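Local structure of alkaline serine protease (Pseudoalteromonas sp., 1Y9Z) at residues A[55-63]-A[94-102]. The protein probably cleaves peptide bonds in proteins as a cold-adapted, subtilisin-like alkaline serine protease. Residues are numbered along the deposited sequence; the frame is centred on the assembly and turned at random.
Sequences NWYQPGNNN and HIVKVFNEA. With PMS (phenylmethanesulfonic acid), chain H.
Lys-97 reaches from its strand into the loop 55-63, where NZ donates to Gln-58 O at 2.8 Å and more weakly to Asn-55 O at 3.4 Å. The chain is extended, with CG opposite the backbone N (chi1 -177°), and a long aliphatic stem with a charged end suits this place: CB and CD pass Trp-56 CA while the ammonium meets the carbonyls of the beta turn's first and last residues. Asn-63, buried like Lys-97, bridges both backbones with a single amide nitrogen: ND2 gives one hydrogen to Phe-99 O (3.1 Å), lying above that carbonyl's plane, and the other to Pro-59 O (2.9 Å, 168°), which fixes the amide's rotation. On the apolar side, branched Ile-95 crosses Trp-56 at about a right angle, offering CB (3.5 Å) and CG1 to CE3 of the broad indole; Val-45 touches both. Near the surface, Glu-101's extended chain carries OE1 to Asn-62 ND2 (2.9 Å), and two waters link OE2 to the N and ND2 of Asn-61. The loop thus lies against strand 92-100 of the mainly parallel sheet in the subtilisin-like alpha/beta domain, and that strand's end carries Phe-99 into the pocket that holds phenylmethanesulfonic acid.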
loop_
_atom_site.group_PDB
_atom_site.type_symbol
_atom_site.label_atom_id
_atom_site.label_comp_id
_atom_site.label_asym_id
_atom_site.label_seq_id
_atom_site.Cartn_x
_atom_site.Cartn_y
_atom_site.Cartn_z
ATOM N N ASN A 55 -13.983 -8.223 -18.721
ATOM C CA ASN A 55 -13.510 -9.401 -18.004
ATOM C C ASN A 55 -12.820 -9.032 -16.699
ATOM O O ASN A 55 -11.972 -8.138 -16.662
ATOM C CB ASN A 55 -12.548 -10.211 -18.878
ATOM C CG ASN A 55 -13.228 -10.804 -20.096
ATOM O OD1 ASN A 55 -14.294 -11.409 -19.990
ATOM N ND2 ASN A 55 -12.607 -10.642 -21.258
ATOM N N TRP A 56 -13.180 -9.734 -15.628
ATOM C CA TRP A 56 -12.596 -9.471 -14.320
ATOM C C TRP A 56 -11.094 -9.720 -14.319
ATOM O O TRP A 56 -10.357 -9.097 -13.553
ATOM C CB TRP A 56 -13.259 -10.344 -13.246
ATOM C CG TRP A 56 -13.059 -11.826 -13.422
ATOM C CD1 TRP A 56 -13.909 -12.706 -14.038
ATOM C CD2 TRP A 56 -11.940 -12.602 -12.972
ATOM N NE1 TRP A 56 -13.389 -13.978 -13.994
ATOM C CE2 TRP A 56 -12.182 -13.942 -13.347
ATOM C CE3 TRP A 56 -10.755 -12.293 -12.287
ATOM C CZ2 TRP A 56 -11.282 -14.975 -13.059
ATOM C CZ3 TRP A 56 -9.860 -13.322 -12.002
ATOM C CH2 TRP A 56 -10.131 -14.646 -12.388
ATOM N N TYR A 57 -10.647 -10.627 -15.186
ATOM C CA TYR A 57 -9.232 -10.985 -15.279
ATOM C C TYR A 57 -8.411 -10.111 -16.226
ATOM O O TYR A 57 -7.238 -10.392 -16.483
ATOM C CB TYR A 57 -9.088 -12.458 -15.685
ATOM C CG TYR A 57 -9.917 -12.872 -16.884
ATOM C CD1 TYR A 57 -11.241 -13.290 -16.735
ATOM C CD2 TYR A 57 -9.373 -12.858 -18.168
ATOM C CE1 TYR A 57 -12.002 -13.689 -17.836
ATOM C CE2 TYR A 57 -10.124 -13.254 -19.274
ATOM C CZ TYR A 57 -11.434 -13.668 -19.100
ATOM O OH TYR A 57 -12.174 -14.068 -20.190
ATOM N N GLN A 58 -9.031 -9.058 -16.745
ATOM C CA GLN A 58 -8.361 -8.125 -17.648
ATOM C C GLN A 58 -8.681 -6.706 -17.195
ATOM O O GLN A 58 -9.700 -6.134 -17.578
ATOM C CB GLN A 58 -8.836 -8.343 -19.089
ATOM C CG GLN A 58 -8.324 -9.638 -19.703
ATOM C CD GLN A 58 -8.961 -9.964 -21.041
ATOM O OE1 GLN A 58 -8.506 -10.863 -21.750
ATOM N NE2 GLN A 58 -10.021 -9.246 -21.389
ATOM N N PRO A 59 -7.807 -6.112 -16.369
ATOM C CA PRO A 59 -8.060 -4.749 -15.891
ATOM C C PRO A 59 -8.167 -3.688 -16.980
ATOM O O PRO A 59 -8.909 -2.715 -16.837
ATOM C CB PRO A 59 -6.885 -4.490 -14.951
ATOM C CG PRO A 59 -5.791 -5.345 -15.525
ATOM C CD PRO A 59 -6.525 -6.621 -15.853
ATOM N N GLY A 60 -7.433 -3.883 -18.068
ATOM C CA GLY A 60 -7.440 -2.901 -19.135
ATOM C C GLY A 60 -6.228 -2.010 -18.935
ATOM O O GLY A 60 -5.284 -2.390 -18.242
ATOM N N ASN A 61 -6.251 -0.820 -19.524
ATOM C CA ASN A 61 -5.129 0.103 -19.403
ATOM C C ASN A 61 -5.314 1.117 -18.282
ATOM O O ASN A 61 -6.406 1.649 -18.090
ATOM C CB ASN A 61 -4.918 0.853 -20.722
ATOM C CG ASN A 61 -4.785 -0.076 -21.909
ATOM O OD1 ASN A 61 -3.967 -0.994 -21.907
ATOM N ND2 ASN A 61 -5.591 0.165 -22.939
ATOM N N ASN A 62 -4.238 1.372 -17.543
ATOM C CA ASN A 62 -4.251 2.345 -16.455
ATOM C C ASN A 62 -5.416 2.114 -15.501
ATOM O O ASN A 62 -6.134 3.045 -15.131
ATOM C CB ASN A 62 -4.324 3.752 -17.050
ATOM C CG ASN A 62 -3.360 3.933 -18.210
ATOM O OD1 ASN A 62 -2.147 3.811 -18.047
ATOM N ND2 ASN A 62 -3.899 4.213 -19.393
ATOM N N ASN A 63 -5.587 0.860 -15.100
ATOM C CA ASN A 63 -6.663 0.464 -14.198
ATOM C C ASN A 63 -6.098 -0.654 -13.325
ATOM O O ASN A 63 -6.749 -1.670 -13.100
ATOM C CB ASN A 63 -7.847 -0.035 -15.035
ATOM C CG ASN A 63 -9.114 -0.206 -14.225
ATOM O OD1 ASN A 63 -9.399 0.583 -13.328
ATOM N ND2 ASN A 63 -9.895 -1.225 -14.561
ATOM N N HIS A 94 -11.990 -14.380 -5.010
ATOM C CA HIS A 94 -13.035 -14.121 -5.993
ATOM C C HIS A 94 -12.949 -12.649 -6.361
ATOM O O HIS A 94 -12.832 -11.784 -5.491
ATOM C CB HIS A 94 -14.426 -14.436 -5.445
ATOM C CG HIS A 94 -15.466 -14.564 -6.515
ATOM N ND1 HIS A 94 -15.503 -15.631 -7.386
ATOM C CD2 HIS A 94 -16.474 -13.740 -6.886
ATOM C CE1 HIS A 94 -16.489 -15.460 -8.249
ATOM N NE2 HIS A 94 -17.093 -14.319 -7.967
ATOM N N ILE A 95 -13.003 -12.371 -7.656
ATOM C CA ILE A 95 -12.892 -11.011 -8.148
ATOM C C ILE A 95 -14.188 -10.454 -8.723
ATOM O O ILE A 95 -14.843 -11.090 -9.548
ATOM C CB ILE A 95 -11.807 -10.923 -9.256
ATOM C CG1 ILE A 95 -10.484 -11.514 -8.755
ATOM C CG2 ILE A 95 -11.621 -9.477 -9.700
ATOM C CD1 ILE A 95 -9.907 -10.833 -7.528
ATOM N N VAL A 96 -14.565 -9.266 -8.260
ATOM C CA VAL A 96 -15.734 -8.575 -8.785
ATOM C C VAL A 96 -15.177 -7.225 -9.223
ATOM O O VAL A 96 -14.751 -6.413 -8.398
ATOM C CB VAL A 96 -16.837 -8.375 -7.727
ATOM C CG1 VAL A 96 -17.972 -7.539 -8.316
ATOM C CG2 VAL A 96 -17.384 -9.728 -7.282
ATOM N N LYS A 97 -15.151 -7.009 -10.534
ATOM C CA LYS A 97 -14.614 -5.786 -11.120
ATOM C C LYS A 97 -15.692 -4.717 -11.280
ATOM O O LYS A 97 -16.571 -4.834 -12.135
ATOM C CB LYS A 97 -13.992 -6.119 -12.481
ATOM C CG LYS A 97 -13.313 -4.958 -13.186
ATOM C CD LYS A 97 -12.809 -5.410 -14.549
ATOM C CE LYS A 97 -12.247 -4.266 -15.366
ATOM N NZ LYS A 97 -11.917 -4.724 -16.749
ATOM N N VAL A 98 -15.615 -3.674 -10.456
ATOM C CA VAL A 98 -16.591 -2.591 -10.513
ATOM C C VAL A 98 -16.037 -1.333 -11.177
ATOM O O VAL A 98 -16.795 -0.428 -11.527
ATOM C CB VAL A 98 -17.106 -2.218 -9.097
ATOM C CG1 VAL A 98 -17.818 -3.410 -8.474
ATOM C CG2 VAL A 98 -15.946 -1.763 -8.218
ATOM N N PHE A 99 -14.719 -1.276 -11.357
ATOM C CA PHE A 99 -14.085 -0.115 -11.977
ATOM C C PHE A 99 -13.424 -0.378 -13.319
ATOM O O PHE A 99 -12.757 -1.398 -13.511
ATOM C CB PHE A 99 -12.997 0.473 -11.070
ATOM C CG PHE A 99 -13.497 1.008 -9.763
ATOM C CD1 PHE A 99 -13.173 0.366 -8.574
ATOM C CD2 PHE A 99 -14.261 2.167 -9.715
ATOM C CE1 PHE A 99 -13.603 0.875 -7.349
ATOM C CE2 PHE A 99 -14.696 2.683 -8.496
ATOM C CZ PHE A 99 -14.365 2.034 -7.312
ATOM N N ASN A 100 -13.616 0.561 -14.242
ATOM C CA ASN A 100 -12.969 0.517 -15.545
ATOM C C ASN A 100 -11.971 1.664 -15.443
ATOM O O ASN A 100 -11.973 2.404 -14.457
ATOM C CB ASN A 100 -13.946 0.809 -16.687
ATOM C CG ASN A 100 -14.919 -0.323 -16.933
ATOM O OD1 ASN A 100 -14.533 -1.490 -16.988
ATOM N ND2 ASN A 100 -16.191 0.021 -17.101
ATOM N N GLU A 101 -11.124 1.814 -16.452
ATOM C CA GLU A 101 -10.143 2.890 -16.453
ATOM C C GLU A 101 -10.824 4.241 -16.232
ATOM O O GLU A 101 -10.311 5.095 -15.513
ATOM C CB GLU A 101 -9.394 2.897 -17.787
ATOM C CG GLU A 101 -8.352 3.994 -17.920
ATOM C CD GLU A 101 -7.683 3.995 -19.281
ATOM O OE1 GLU A 101 -6.731 4.781 -19.473
ATOM O OE2 GLU A 101 -8.108 3.215 -20.161
ATOM N N ALA A 102 -11.991 4.419 -16.848
ATOM C CA ALA A 102 -12.746 5.664 -16.742
ATOM C C ALA A 102 -13.406 5.895 -15.382
ATOM O O ALA A 102 -13.751 7.029 -15.042
ATOM C CB ALA A 102 -13.800 5.718 -17.841
HETATM C C PMS H . -8.939 4.928 -2.959
HETATM S S PMS H . -8.873 3.964 -1.429
HETATM C C1 PMS H . -10.238 4.712 -3.776
HETATM C C2 PMS H . -11.357 5.584 -3.516
HETATM C C3 PMS H . -12.575 5.421 -4.249
HETATM C C4 PMS H . -12.630 4.363 -5.238
HETATM C C5 PMS H . -11.536 3.503 -5.498
HETATM C C6 PMS H . -10.299 3.629 -4.791
HETATM O O2S PMS H . -10.225 3.911 -0.884
HETATM O O1S PMS H . -7.982 4.602 -0.489
HETATM O O HOH W 1 -8.760 0.379 -20.166
HETATM O O HOH W 2 -7.585 2.336 -22.846
#